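Local coordinates for protein type-2Aa cytolytic delta-endotoxin (Bacillus thuringiensis serovar kyushuensis, PDB 1CBY) that kills the larvae of dipteran insects by making pores in the epithelial cell membranes of the insect midgut, at residues V46-P51 with F173-E178; Q98-Q103 with Y213-K218. All blocks are in the same frame, centred on the assembly; numbering follows the deposited sequence.

Contact 1: residues V46-P51 with F173-E178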
loop_
_atom_site.group_PDB
_atom_site.type_symbol
_atom_site.label_atom_id
_atom_site.label_comp_id
_atom_site.label_asym_id
_atom_site.label_seq_id
_atom_site.Cartn_x
_atom_site.Cartn_y
_atom_site.Cartn_z
ATOM N N VAL A 46 4.841 0.058 -6.571
ATOM C CA VAL A 46 5.519 0.232 -5.288
ATOM C C VAL A 46 6.728 1.131 -5.541
ATOM O O VAL A 46 7.622 0.777 -6.315
ATOM C CB VAL A 46 5.981 -1.123 -4.692
ATOM C CG1 VAL A 46 6.803 -0.902 -3.432
ATOM C CG2 VAL A 46 4.779 -1.989 -4.365
ATOM N N PHE A 47 6.723 2.309 -4.921
ATOM C CA PHE A 47 7.796 3.295 -5.069
ATOM C C PHE A 47 8.566 3.541 -3.776
ATOM O O PHE A 47 7.981 3.938 -2.765
ATOM C CB PHE A 47 7.226 4.652 -5.511
ATOM C CG PHE A 47 6.930 4.765 -6.988
ATOM C CD1 PHE A 47 7.121 3.694 -7.850
ATOM C CD2 PHE A 47 6.454 5.965 -7.511
ATOM C CE1 PHE A 47 6.843 3.818 -9.205
ATOM C CE2 PHE A 47 6.174 6.097 -8.862
ATOM C CZ PHE A 47 6.369 5.023 -9.710
ATOM N N TYR A 48 9.878 3.339 -3.825
ATOM C CA TYR A 48 10.759 3.597 -2.687
ATOM C C TYR A 48 11.793 4.552 -3.275
ATOM O O TYR A 48 12.854 4.128 -3.742
ATOM C CB TYR A 48 11.430 2.308 -2.195
ATOM C CG TYR A 48 12.260 2.491 -0.938
ATOM C CD1 TYR A 48 13.553 3.009 -0.999
ATOM C CD2 TYR A 48 11.746 2.160 0.312
ATOM C CE1 TYR A 48 14.316 3.191 0.150
ATOM C CE2 TYR A 48 12.503 2.340 1.472
ATOM C CZ TYR A 48 13.787 2.856 1.382
ATOM O OH TYR A 48 14.544 3.036 2.519
ATOM N N VAL A 49 11.453 5.835 -3.308
ATOM C CA VAL A 49 12.324 6.849 -3.894
ATOM C C VAL A 49 12.198 8.173 -3.142
ATOM O O VAL A 49 11.413 8.293 -2.201
ATOM C CB VAL A 49 11.937 7.114 -5.384
ATOM C CG1 VAL A 49 12.019 5.830 -6.212
ATOM C CG2 VAL A 49 10.529 7.705 -5.468
ATOM N N GLN A 50 12.969 9.167 -3.571
ATOM C CA GLN A 50 12.925 10.497 -2.974
ATOM C C GLN A 50 11.977 11.364 -3.811
ATOM O O GLN A 50 11.836 11.156 -5.017
ATOM C CB GLN A 50 14.328 11.099 -2.928
ATOM C CG GLN A 50 15.245 10.389 -1.941
ATOM C CD GLN A 50 16.668 10.900 -1.989
ATOM O OE1 GLN A 50 17.610 10.123 -2.125
ATOM N NE2 GLN A 50 16.835 12.209 -1.878
ATOM N N PRO A 51 11.338 12.370 -3.190
ATOM C CA PRO A 51 10.403 13.257 -3.888
ATOM C C PRO A 51 10.863 13.759 -5.253
ATOM O O PRO A 51 10.139 13.630 -6.238
ATOM C CB PRO A 51 10.228 14.405 -2.898
ATOM C CG PRO A 51 10.354 13.715 -1.570
ATOM C CD PRO A 51 11.556 12.833 -1.807
ATOM N N PHE A 173 8.155 -2.384 -9.322
ATOM C CA PHE A 173 8.940 -1.852 -8.220
ATOM C C PHE A 173 9.827 -0.750 -8.785
ATOM O O PHE A 173 10.353 -0.869 -9.895
ATOM C CB PHE A 173 9.842 -2.941 -7.621
ATOM C CG PHE A 173 9.102 -4.053 -6.923
ATOM C CD1 PHE A 173 8.448 -3.828 -5.721
ATOM C CD2 PHE A 173 9.098 -5.339 -7.450
ATOM C CE1 PHE A 173 7.798 -4.873 -5.052
ATOM C CE2 PHE A 173 8.452 -6.389 -6.788
ATOM C CZ PHE A 173 7.802 -6.152 -5.588
ATOM N N SER A 174 9.984 0.324 -8.029
ATOM C CA SER A 174 10.844 1.427 -8.431
ATOM C C SER A 174 11.606 1.808 -7.157
ATOM O O SER A 174 11.011 2.271 -6.175
ATOM C CB SER A 174 10.006 2.588 -8.953
ATOM O OG SER A 174 10.808 3.549 -9.604
ATOM N N ILE A 175 12.914 1.561 -7.161
ATOM C CA ILE A 175 13.758 1.819 -5.997
ATOM C C ILE A 175 14.925 2.777 -6.254
ATOM O O ILE A 175 15.646 2.654 -7.246
ATOM C CB ILE A 175 14.252 0.468 -5.391
ATOM C CG1 ILE A 175 15.458 0.671 -4.477
ATOM C CG2 ILE A 175 14.530 -0.543 -6.493
ATOM C CD1 ILE A 175 15.128 1.320 -3.171
ATOM N N GLN A 176 15.095 3.730 -5.344
ATOM C CA GLN A 176 16.150 4.728 -5.436
ATOM C C GLN A 176 16.524 5.227 -4.044
ATOM O O GLN A 176 15.684 5.780 -3.327
ATOM C CB GLN A 176 15.685 5.897 -6.310
ATOM C CG GLN A 176 16.603 7.112 -6.334
ATOM C CD GLN A 176 16.366 8.068 -5.178
ATOM O OE1 GLN A 176 15.252 8.545 -4.965
ATOM N NE2 GLN A 176 17.418 8.362 -4.438
ATOM N N ASN A 177 17.782 5.027 -3.664
ATOM C CA ASN A 177 18.272 5.464 -2.365
ATOM C C ASN A 177 19.795 5.522 -2.339
ATOM O O ASN A 177 20.446 5.445 -3.385
ATOM C CB ASN A 177 17.751 4.544 -1.255
ATOM C CG ASN A 177 18.398 3.180 -1.270
ATOM O OD1 ASN A 177 19.171 2.847 -2.169
ATOM N ND2 ASN A 177 18.098 2.384 -0.261
ATOM N N GLU A 178 20.357 5.614 -1.137
ATOM C CA GLU A 178 21.804 5.682 -0.950
ATOM C C GLU A 178 22.513 4.502 -1.613
ATOM O O GLU A 178 23.585 4.663 -2.197
ATOM C CB GLU A 178 22.158 5.710 0.541
ATOM C CG GLU A 178 21.430 6.774 1.364
ATOM C CD GLU A 178 20.003 6.375 1.729
ATOM O OE1 GLU A 178 19.817 5.291 2.324
ATOM O OE2 GLU A 178 19.066 7.141 1.416
HETATM O O HOH W 1 17.338 4.014 1.894
#
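Gln176 reaches across to Gln50 just beyond the ends of the parallel strands 46-48 and 173-175. Up to there the pairing is regular: Ser174 N donates to Val46 O (3.0 Å), Tyr48 N to Ser174 O (2.8 Å) and Gln176 N to Tyr48 O (2.8 Å). The side chain of Gln176 then takes over. It bends sharply at chi2 (-85°), which brings its amide to the backbone of the other segment, where OE1 accepts from Gln50 N at 2.7 Å. Its NE2 donates to Gln50 OE1 at 2.9 Å; the acceptor lies in the amide plane of Gln176, whereas the donor stands above the carbonyl plane of Gln50, the two amides being turned 49° apart. CG1 of Val49 rests against CB of Gln176.

Val46 and Phe173 point the same way, CB of the valine beside CD1 of the ring, towards helix 129-141. On the other face CB of Ser174 meets the CD1-CE1 side of Phe47, under helix 54-63. With CG trans to the backbone N (chi1 -175°), the Tyr48 ring lies alongside Ile175 and turns its edge to Asn177 CB and a water; its hydroxyl, bonded to Ser128 OG, shares that water with Asn177 ND2 and Glu178 OE1. The outer side of strand 46-48 pairs in parallel with a strand of the second subunit, and Phe47 packs on Leu33, and Tyr48 on Thr34, of that subunit. With both heteroatoms of its amide engaged, Gln176 is held against rotation, and the polar link carries the pairing past the ends of the two strands.

Contact 2: residues Q98-Q103 with Y213-K218; sequences QSVIQQ and YEVKMK
Gln98 and Met217 open the pairing with a reciprocal pair of backbone bonds, Gln98 N to Met217 O (3.1 Å) and Met217 N to Gln98 O (2.9 Å). Ser99 follows, opposite Lys216; its OG lies 3.2 Å from Glu214 OE2, above the carboxylate plane, but the glutamate has two conformers and this bond is doubtful. At Val100 the register slips. Val100 N donates to Val215 O at 2.8 Å, and Ile101 N makes only a weak bond to the same oxygen. CG2 of Val100 leans on CG1 of Val215 and its CG1 on CB of Met217, with Leu114 and Ile117 of helix 107-122 beyond. Ile101 lies alongside Val215, CB to CB 3.8 Å, and keeps CG2 trans to its backbone N, beside CB of Tyr213. Its carbonyl accepts from Val215 N. Gln102 runs along Glu214 in the conformer described, before Gln103 exchanges backbone bonds with Tyr213 in both directions. Two successive residues, Val100 and Ile101, thus face Val215: a classic beta bulge in an antiparallel pair, here joining strand 90-102 to strand 210-225 in the sheet of the Cyt toxin's alpha/beta fold.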
loop_
_atom_site.group_PDB
_atom_site.type_symbol
_atom_site.label_atom_id
_atom_site.label_comp_id
_atom_site.label_asym_id
_atom_site.label_seq_id
_atom_site.Cartn_x
_atom_site.Cartn_y
_atom_site.Cartn_z
ATOM N N GLN A 98 10.481 -17.431 -16.969
ATOM C CA GLN A 98 10.344 -18.883 -16.861
ATOM C C GLN A 98 9.495 -19.320 -15.678
ATOM O O GLN A 98 9.177 -18.515 -14.800
ATOM C CB GLN A 98 11.723 -19.510 -16.701
ATOM C CG GLN A 98 12.432 -19.067 -15.431
ATOM C CD GLN A 98 13.784 -19.712 -15.268
ATOM O OE1 GLN A 98 14.732 -19.379 -15.980
ATOM N NE2 GLN A 98 13.884 -20.648 -14.334
ATOM N N SER A 99 9.152 -20.606 -15.651
ATOM C CA SER A 99 8.366 -21.176 -14.557
ATOM C C SER A 99 9.277 -21.270 -13.348
ATOM O O SER A 99 10.376 -21.820 -13.432
ATOM C CB SER A 99 7.853 -22.571 -14.916
ATOM O OG SER A 99 6.875 -22.508 -15.938
ATOM N N VAL A 100 8.837 -20.699 -12.237
ATOM C CA VAL A 100 9.629 -20.701 -11.018
ATOM C C VAL A 100 9.047 -21.581 -9.916
ATOM O O VAL A 100 9.729 -21.888 -8.946
ATOM C CB VAL A 100 9.844 -19.261 -10.488
ATOM C CG1 VAL A 100 10.624 -18.434 -11.508
ATOM C CG2 VAL A 100 8.512 -18.602 -10.191
ATOM N N ILE A 101 7.794 -21.993 -10.066
ATOM C CA ILE A 101 7.149 -22.848 -9.071
ATOM C C ILE A 101 6.234 -23.824 -9.801
ATOM O O ILE A 101 5.344 -23.401 -10.541
ATOM C CB ILE A 101 6.276 -22.028 -8.076
ATOM C CG1 ILE A 101 7.113 -20.986 -7.320
ATOM C CG2 ILE A 101 5.581 -22.965 -7.094
ATOM C CD1 ILE A 101 7.997 -21.552 -6.231
ATOM N N GLN A 102 6.481 -25.119 -9.627
ATOM C CA GLN A 102 5.673 -26.168 -10.254
ATOM C C GLN A 102 5.586 -27.297 -9.240
ATOM O O GLN A 102 6.289 -28.298 -9.365
ATOM C CB GLN A 102 6.343 -26.713 -11.526
ATOM C CG GLN A 102 6.655 -25.697 -12.620
ATOM C CD GLN A 102 7.342 -26.317 -13.834
ATOM O OE1 GLN A 102 7.314 -25.758 -14.928
ATOM N NE2 GLN A 102 7.981 -27.467 -13.639
ATOM N N GLN A 103 4.738 -27.140 -8.231
ATOM C CA GLN A 103 4.612 -28.162 -7.197
ATOM C C GLN A 103 3.527 -27.775 -6.215
ATOM O O GLN A 103 3.013 -26.660 -6.254
ATOM C CB GLN A 103 5.918 -28.252 -6.407
ATOM C CG GLN A 103 6.162 -27.016 -5.549
ATOM C CD GLN A 103 7.518 -27.002 -4.900
ATOM O OE1 GLN A 103 8.494 -26.544 -5.491
ATOM N NE2 GLN A 103 7.591 -27.490 -3.673
ATOM N N TYR A 213 0.749 -25.493 -7.320
ATOM C CA TYR A 213 0.963 -24.243 -8.024
ATOM C C TYR A 213 1.855 -24.338 -9.248
ATOM O O TYR A 213 2.802 -25.131 -9.303
ATOM C CB TYR A 213 1.577 -23.205 -7.082
ATOM C CG TYR A 213 0.579 -22.412 -6.282
ATOM C CD1 TYR A 213 0.036 -21.232 -6.787
ATOM C CD2 TYR A 213 0.187 -22.824 -5.012
ATOM C CE1 TYR A 213 -0.875 -20.484 -6.048
ATOM C CE2 TYR A 213 -0.724 -22.078 -4.263
ATOM C CZ TYR A 213 -1.250 -20.913 -4.793
ATOM O OH TYR A 213 -2.181 -20.199 -4.080
ATOM N N GLU A 214 1.519 -23.511 -10.230
ATOM C CA GLU A 214 2.271 -23.372 -11.467
ATOM C C GLU A 214 2.422 -21.857 -11.540
ATOM O O GLU A 214 1.426 -21.130 -11.613
ATOM C CB GLU A 214 1.488 -23.908 -12.667
ATOM C CG GLU A 214 2.140 -23.627 -14.024
ATOM C CD GLU A 214 3.578 -24.116 -14.117
ATOM O OE1 GLU A 214 3.785 -25.313 -14.406
ATOM O OE2 GLU A 214 4.499 -23.297 -13.915
ATOM N N VAL A 215 3.653 -21.381 -11.429
ATOM C CA VAL A 215 3.902 -19.954 -11.445
ATOM C C VAL A 215 4.999 -19.606 -12.422
ATOM O O VAL A 215 6.114 -20.115 -12.314
ATOM C CB VAL A 215 4.324 -19.440 -10.037
ATOM C CG1 VAL A 215 4.685 -17.958 -10.091
ATOM C CG2 VAL A 215 3.213 -19.675 -9.024
ATOM N N LYS A 216 4.672 -18.772 -13.398
ATOM C CA LYS A 216 5.660 -18.322 -14.360
ATOM C C LYS A 216 5.944 -16.874 -13.995
ATOM O O LYS A 216 5.035 -16.142 -13.596
ATOM C CB LYS A 216 5.150 -18.430 -15.795
ATOM C CG LYS A 216 6.173 -17.937 -16.803
ATOM C CD LYS A 216 5.899 -18.422 -18.199
ATOM C CE LYS A 216 6.993 -17.943 -19.124
ATOM N NZ LYS A 216 6.778 -18.418 -20.511
ATOM N N MET A 217 7.202 -16.470 -14.109
ATOM C CA MET A 217 7.601 -15.117 -13.755
ATOM C C MET A 217 8.313 -14.435 -14.917
ATOM O O MET A 217 9.144 -15.047 -15.594
ATOM C CB MET A 217 8.517 -15.178 -12.528
ATOM C CG MET A 217 8.817 -13.847 -11.871
ATOM S SD MET A 217 9.763 -14.037 -10.337
ATOM C CE MET A 217 11.141 -12.961 -10.661
ATOM N N LYS A 218 7.950 -13.184 -15.173
ATOM C CA LYS A 218 8.555 -12.394 -16.245
ATOM C C LYS A 218 9.013 -11.099 -15.599
ATOM O O LYS A 218 8.197 -10.339 -15.073
ATOM C CB LYS A 218 7.533 -12.121 -17.351
ATOM C CG LYS A 218 7.136 -13.367 -18.126
ATOM C CD LYS A 218 5.893 -13.143 -18.973
ATOM C CE LYS A 218 4.648 -13.044 -18.105
ATOM N NZ LYS A 218 3.426 -12.749 -18.903
#

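In the fold
After strand 28-36 the chain enters 46-51, then passes through helices 54-63 and 77-84 to 98-103. After helices 107-122 and 129-141 it reaches 173-178 and so closes contact 1, a loop of 121 residues. Strand 183-195 follows, and 213-218 then closes contact 2 over 109 residues. The two closures cross, since 98-103 lies within the loop closed by contact 1 while its partner 213-218 lies beyond it. Both belong to one mixed sheet, in which 183-195 lies between 165-175 and 210-225, and their centres are about 27 Å apart. Contact 1 attaches strand 44-48, next to the second subunit; contact 2 attaches the end of strand 90-102 to strand 210-225, where that subunit touches neither segment.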